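Local coordinates for protein oxidoreductase, 2OG-Fe(II) oxygenase family (Burkholderia pseudomallei, PDB 6N1F) that probably catalyses iron-dependent oxidation reactions and binds an iron ion through protein side chains, at residues I170-H184 / R208-L222. Numbering follows the deposited sequence.
Sequences IQLGRAFDGGEFVVH and RHEVRTVRANERTSL. With FE (Fe (III) ion), chain E.
V182 and E210 form an antiparallel hydrogen-bonded pair, V182 N to E210 O at 2.7 Å. Further bonds join E180 to R212 and H184 to R208. The loops beyond stay joined through D177 with R215 and G179 with T213, and I170 pairs with L222 in a second sheet. The two segments thus run through both sheets of the double-stranded beta-helix fold expected of this family.

Among polar side chains, R219 is buried and reaches across to the loop at G179. Its CG is anti to the backbone N (chi1 173°), and the extended chain carries NE to 2.8 Å from G179 O, on a lone pair. A weaker bond from NH2 reaches the same oxygen. V211 CG1 and Q171 NE2 cover opposite faces of the R219 guanidinium. H184 NE2 donates to E210 OE2 at 3.0 Å, from above the carboxylate plane. R212 turns a guanidinium face to V182 CG2, and its NH2 pairs with E26. E180 OE2 and R215 NH2 form a salt bridge at 3.5 Å.

In the packing on rings, R219 CG makes a CH-pi contact over the F176 ring face, 3.8 Å from its centroid. F181 CZ lies over one face of the H209 ring.

H209 NE2 binds the iron at 2.2 Å, with H155 and D157 completing the protein ligands. The E210-V182 bonds beside it and F181 CZ over its ring probably help position H209, while R219 ties the loop at G179 to strand 218-227.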
# COMPACT_ATOMS: atom_id res chain seq x y z
N ILE A 170 3.10 3.36 -0.30
CA ILE A 170 4.17 4.33 -0.47
C ILE A 170 4.08 5.31 0.67
O ILE A 170 3.01 5.90 0.89
CB ILE A 170 4.05 5.07 -1.81
CG1 ILE A 170 3.90 4.06 -2.94
CG2 ILE A 170 5.25 5.99 -2.03
CD1 ILE A 170 3.77 4.75 -4.28
N GLN A 171 5.17 5.51 1.40
CA GLN A 171 5.15 6.38 2.57
C GLN A 171 5.47 7.80 2.13
O GLN A 171 6.58 8.08 1.65
CB GLN A 171 6.12 5.93 3.66
CG GLN A 171 6.02 6.75 4.97
CD GLN A 171 4.63 6.69 5.60
OE1 GLN A 171 4.16 7.67 6.20
NE2 GLN A 171 3.97 5.55 5.48
N LEU A 172 4.50 8.68 2.29
CA LEU A 172 4.66 10.08 1.98
C LEU A 172 4.79 10.93 3.22
O LEU A 172 4.90 12.16 3.11
CB LEU A 172 3.47 10.57 1.15
CG LEU A 172 3.31 9.91 -0.23
CD1 LEU A 172 2.05 10.41 -0.93
CD2 LEU A 172 4.55 10.16 -1.09
N GLY A 173 4.79 10.31 4.39
CA GLY A 173 4.83 11.07 5.62
C GLY A 173 6.24 11.50 5.93
O GLY A 173 7.14 10.66 6.05
N ARG A 174 6.45 12.82 6.06
CA ARG A 174 7.80 13.35 6.21
C ARG A 174 8.44 12.90 7.53
O ARG A 174 9.62 12.53 7.55
CB ARG A 174 7.78 14.87 6.12
N ALA A 175 7.68 12.94 8.62
CA ALA A 175 8.25 12.62 9.93
C ALA A 175 7.12 12.33 10.90
O ALA A 175 6.22 13.16 11.06
CB ALA A 175 9.12 13.76 10.46
N PHE A 176 7.18 11.17 11.55
CA PHE A 176 6.19 10.81 12.56
C PHE A 176 6.79 9.74 13.47
O PHE A 176 7.81 9.13 13.15
CB PHE A 176 4.88 10.32 11.93
CG PHE A 176 5.06 9.12 11.03
CD1 PHE A 176 4.87 7.84 11.52
CD2 PHE A 176 5.44 9.29 9.71
CE1 PHE A 176 5.04 6.73 10.70
CE2 PHE A 176 5.61 8.19 8.88
CZ PHE A 176 5.41 6.91 9.38
N ASP A 177 6.14 9.55 14.62
CA ASP A 177 6.46 8.49 15.56
C ASP A 177 5.37 7.42 15.53
O ASP A 177 4.24 7.68 15.10
CB ASP A 177 6.62 9.04 16.98
CG ASP A 177 7.77 10.01 17.10
OD1 ASP A 177 8.56 10.11 16.14
OD2 ASP A 177 7.88 10.69 18.14
N GLY A 178 5.72 6.23 16.00
CA GLY A 178 4.78 5.13 15.96
C GLY A 178 4.37 4.79 14.54
O GLY A 178 5.15 4.91 13.59
N GLY A 179 3.12 4.35 14.39
CA GLY A 179 2.59 4.08 13.06
C GLY A 179 3.22 2.91 12.33
O GLY A 179 3.28 2.91 11.09
N GLU A 180 3.70 1.91 13.06
CA GLU A 180 4.29 0.76 12.40
C GLU A 180 3.24 -0.07 11.66
O GLU A 180 2.11 -0.25 12.12
CB GLU A 180 5.03 -0.12 13.40
CG GLU A 180 6.21 0.56 14.09
CD GLU A 180 5.79 1.28 15.35
OE1 GLU A 180 4.56 1.37 15.57
OE2 GLU A 180 6.68 1.75 16.10
N PHE A 181 3.63 -0.55 10.50
CA PHE A 181 2.83 -1.51 9.76
C PHE A 181 3.20 -2.90 10.27
O PHE A 181 4.35 -3.32 10.15
CB PHE A 181 3.10 -1.35 8.26
CG PHE A 181 2.35 -2.29 7.43
CD1 PHE A 181 1.02 -2.05 7.14
CD2 PHE A 181 2.96 -3.43 6.94
CE1 PHE A 181 0.31 -2.95 6.38
CE2 PHE A 181 2.25 -4.32 6.16
CZ PHE A 181 0.92 -4.08 5.89
N VAL A 182 2.24 -3.60 10.88
CA VAL A 182 2.50 -4.89 11.51
C VAL A 182 1.67 -5.97 10.83
O VAL A 182 0.44 -5.86 10.77
CB VAL A 182 2.20 -4.86 13.01
CG1 VAL A 182 2.59 -6.18 13.63
CG2 VAL A 182 2.94 -3.70 13.67
N VAL A 183 2.34 -7.03 10.39
CA VAL A 183 1.73 -8.22 9.80
C VAL A 183 1.76 -9.35 10.81
O VAL A 183 2.78 -9.57 11.48
CB VAL A 183 2.46 -8.64 8.51
CG1 VAL A 183 1.76 -9.82 7.85
CG2 VAL A 183 2.60 -7.48 7.56
N HIS A 184 0.65 -10.09 10.89
CA HIS A 184 0.47 -11.19 11.84
C HIS A 184 0.21 -12.51 11.10
O HIS A 184 -0.91 -13.03 11.11
CB HIS A 184 -0.69 -10.89 12.79
CG HIS A 184 -0.45 -9.70 13.67
ND1 HIS A 184 -0.13 -9.83 15.00
CD2 HIS A 184 -0.47 -8.38 13.41
CE1 HIS A 184 0.04 -8.63 15.52
NE2 HIS A 184 -0.16 -7.73 14.58
N ARG A 208 -3.31 -11.23 8.03
CA ARG A 208 -3.85 -10.13 8.82
C ARG A 208 -2.76 -9.10 9.07
O ARG A 208 -1.58 -9.45 9.22
CB ARG A 208 -4.40 -10.68 10.14
CG ARG A 208 -5.57 -11.65 9.97
CD ARG A 208 -5.99 -12.31 11.29
NE ARG A 208 -6.67 -11.40 12.23
CZ ARG A 208 -7.93 -11.00 12.11
NH1 ARG A 208 -8.67 -11.41 11.09
NH2 ARG A 208 -8.46 -10.18 13.02
N HIS A 209 -3.14 -7.82 9.10
CA HIS A 209 -2.16 -6.76 9.34
C HIS A 209 -2.85 -5.54 9.94
O HIS A 209 -4.08 -5.43 9.95
CB HIS A 209 -1.41 -6.38 8.07
CG HIS A 209 -2.29 -5.88 6.98
ND1 HIS A 209 -2.54 -6.61 5.84
CD2 HIS A 209 -2.99 -4.73 6.85
CE1 HIS A 209 -3.35 -5.92 5.05
NE2 HIS A 209 -3.64 -4.78 5.64
N GLU A 210 -2.03 -4.59 10.40
CA GLU A 210 -2.52 -3.45 11.15
C GLU A 210 -1.47 -2.36 11.13
O GLU A 210 -0.28 -2.61 10.92
CB GLU A 210 -2.80 -3.83 12.61
CG GLU A 210 -1.52 -4.03 13.38
CD GLU A 210 -1.72 -4.27 14.88
OE1 GLU A 210 -2.68 -3.73 15.46
OE2 GLU A 210 -0.90 -5.01 15.47
N VAL A 211 -1.91 -1.14 11.40
CA VAL A 211 -1.02 -0.02 11.63
C VAL A 211 -1.16 0.38 13.09
O VAL A 211 -2.28 0.61 13.57
CB VAL A 211 -1.33 1.14 10.68
CG1 VAL A 211 -0.34 2.28 10.90
CG2 VAL A 211 -1.31 0.67 9.21
N ARG A 212 -0.04 0.42 13.82
CA ARG A 212 -0.11 0.74 15.23
C ARG A 212 -0.20 2.25 15.43
O ARG A 212 -0.00 3.05 14.50
CB ARG A 212 1.09 0.17 15.99
CG ARG A 212 1.10 -1.35 15.95
CD ARG A 212 2.18 -1.95 16.81
NE ARG A 212 1.96 -3.39 16.97
CZ ARG A 212 2.87 -4.24 17.42
NH1 ARG A 212 4.09 -3.82 17.74
NH2 ARG A 212 2.57 -5.53 17.53
N THR A 213 -0.52 2.63 16.67
CA THR A 213 -0.89 3.99 17.00
C THR A 213 0.12 4.99 16.47
O THR A 213 1.33 4.81 16.63
CB THR A 213 -1.00 4.13 18.53
OG1 THR A 213 -1.81 3.07 19.02
CG2 THR A 213 -1.65 5.45 18.90
N VAL A 214 -0.39 6.05 15.84
CA VAL A 214 0.45 7.16 15.41
C VAL A 214 0.75 8.01 16.63
O VAL A 214 -0.17 8.47 17.32
CB VAL A 214 -0.23 7.98 14.31
CG1 VAL A 214 0.63 9.17 13.96
CG2 VAL A 214 -0.45 7.12 13.07
N ARG A 215 2.03 8.24 16.90
CA ARG A 215 2.44 8.85 18.15
C ARG A 215 2.85 10.30 18.00
O ARG A 215 2.97 11.00 19.02
CB ARG A 215 3.57 8.04 18.81
CG ARG A 215 3.09 6.71 19.41
CD ARG A 215 4.07 6.09 20.38
NE ARG A 215 4.75 4.94 19.80
CZ ARG A 215 6.04 4.91 19.47
NH1 ARG A 215 6.81 5.97 19.69
NH2 ARG A 215 6.57 3.81 18.93
N ALA A 216 3.05 10.79 16.78
CA ALA A 216 3.34 12.21 16.62
C ALA A 216 2.99 12.65 15.21
O ALA A 216 2.92 11.83 14.28
CB ALA A 216 4.81 12.53 16.94
N ASN A 217 2.78 13.96 15.07
CA ASN A 217 2.32 14.65 13.87
C ASN A 217 1.28 13.86 13.09
O ASN A 217 0.13 13.74 13.52
CB ASN A 217 3.51 15.00 12.97
CG ASN A 217 3.18 16.11 11.98
OD1 ASN A 217 2.23 16.88 12.18
ND2 ASN A 217 3.95 16.19 10.90
N GLU A 218 1.67 13.32 11.93
CA GLU A 218 0.72 12.66 11.05
C GLU A 218 1.48 11.71 10.13
O GLU A 218 2.68 11.88 9.90
CB GLU A 218 -0.08 13.67 10.23
CG GLU A 218 0.72 14.36 9.15
CD GLU A 218 -0.13 15.31 8.31
OE1 GLU A 218 -1.00 16.01 8.87
OE2 GLU A 218 0.07 15.35 7.08
N ARG A 219 0.77 10.72 9.62
CA ARG A 219 1.36 9.67 8.79
C ARG A 219 0.52 9.57 7.53
O ARG A 219 -0.70 9.35 7.61
CB ARG A 219 1.41 8.34 9.56
CG ARG A 219 1.85 7.08 8.78
CD ARG A 219 1.27 5.88 9.52
NE ARG A 219 1.97 4.62 9.33
CZ ARG A 219 1.62 3.69 8.43
NH1 ARG A 219 0.58 3.89 7.62
NH2 ARG A 219 2.30 2.56 8.37
N THR A 220 1.16 9.77 6.38
CA THR A 220 0.48 9.86 5.09
C THR A 220 1.04 8.81 4.15
O THR A 220 2.26 8.73 3.96
CB THR A 220 0.67 11.24 4.47
OG1 THR A 220 0.31 12.24 5.43
CG2 THR A 220 -0.18 11.39 3.22
N SER A 221 0.17 8.00 3.56
CA SER A 221 0.62 6.90 2.74
C SER A 221 -0.30 6.71 1.55
O SER A 221 -1.52 6.86 1.67
CB SER A 221 0.71 5.60 3.56
OG SER A 221 -0.55 5.24 4.10
N LEU A 222 0.28 6.38 0.40
CA LEU A 222 -0.48 5.98 -0.78
C LEU A 222 -0.62 4.46 -0.77
O LEU A 222 0.39 3.74 -0.80
CB LEU A 222 0.22 6.45 -2.06
CG LEU A 222 -0.59 6.49 -3.35
CD1 LEU A 222 0.22 7.22 -4.40
CD2 LEU A 222 -0.94 5.12 -3.85
FE FE E . -4.95 -3.32 4.75
O HOH W 1 2.73 2.61 18.14
O HOH W 2 6.62 1.27 18.75
O HOH W 3 -2.91 -13.60 9.31
O HOH W 4 -3.98 -1.28 5.87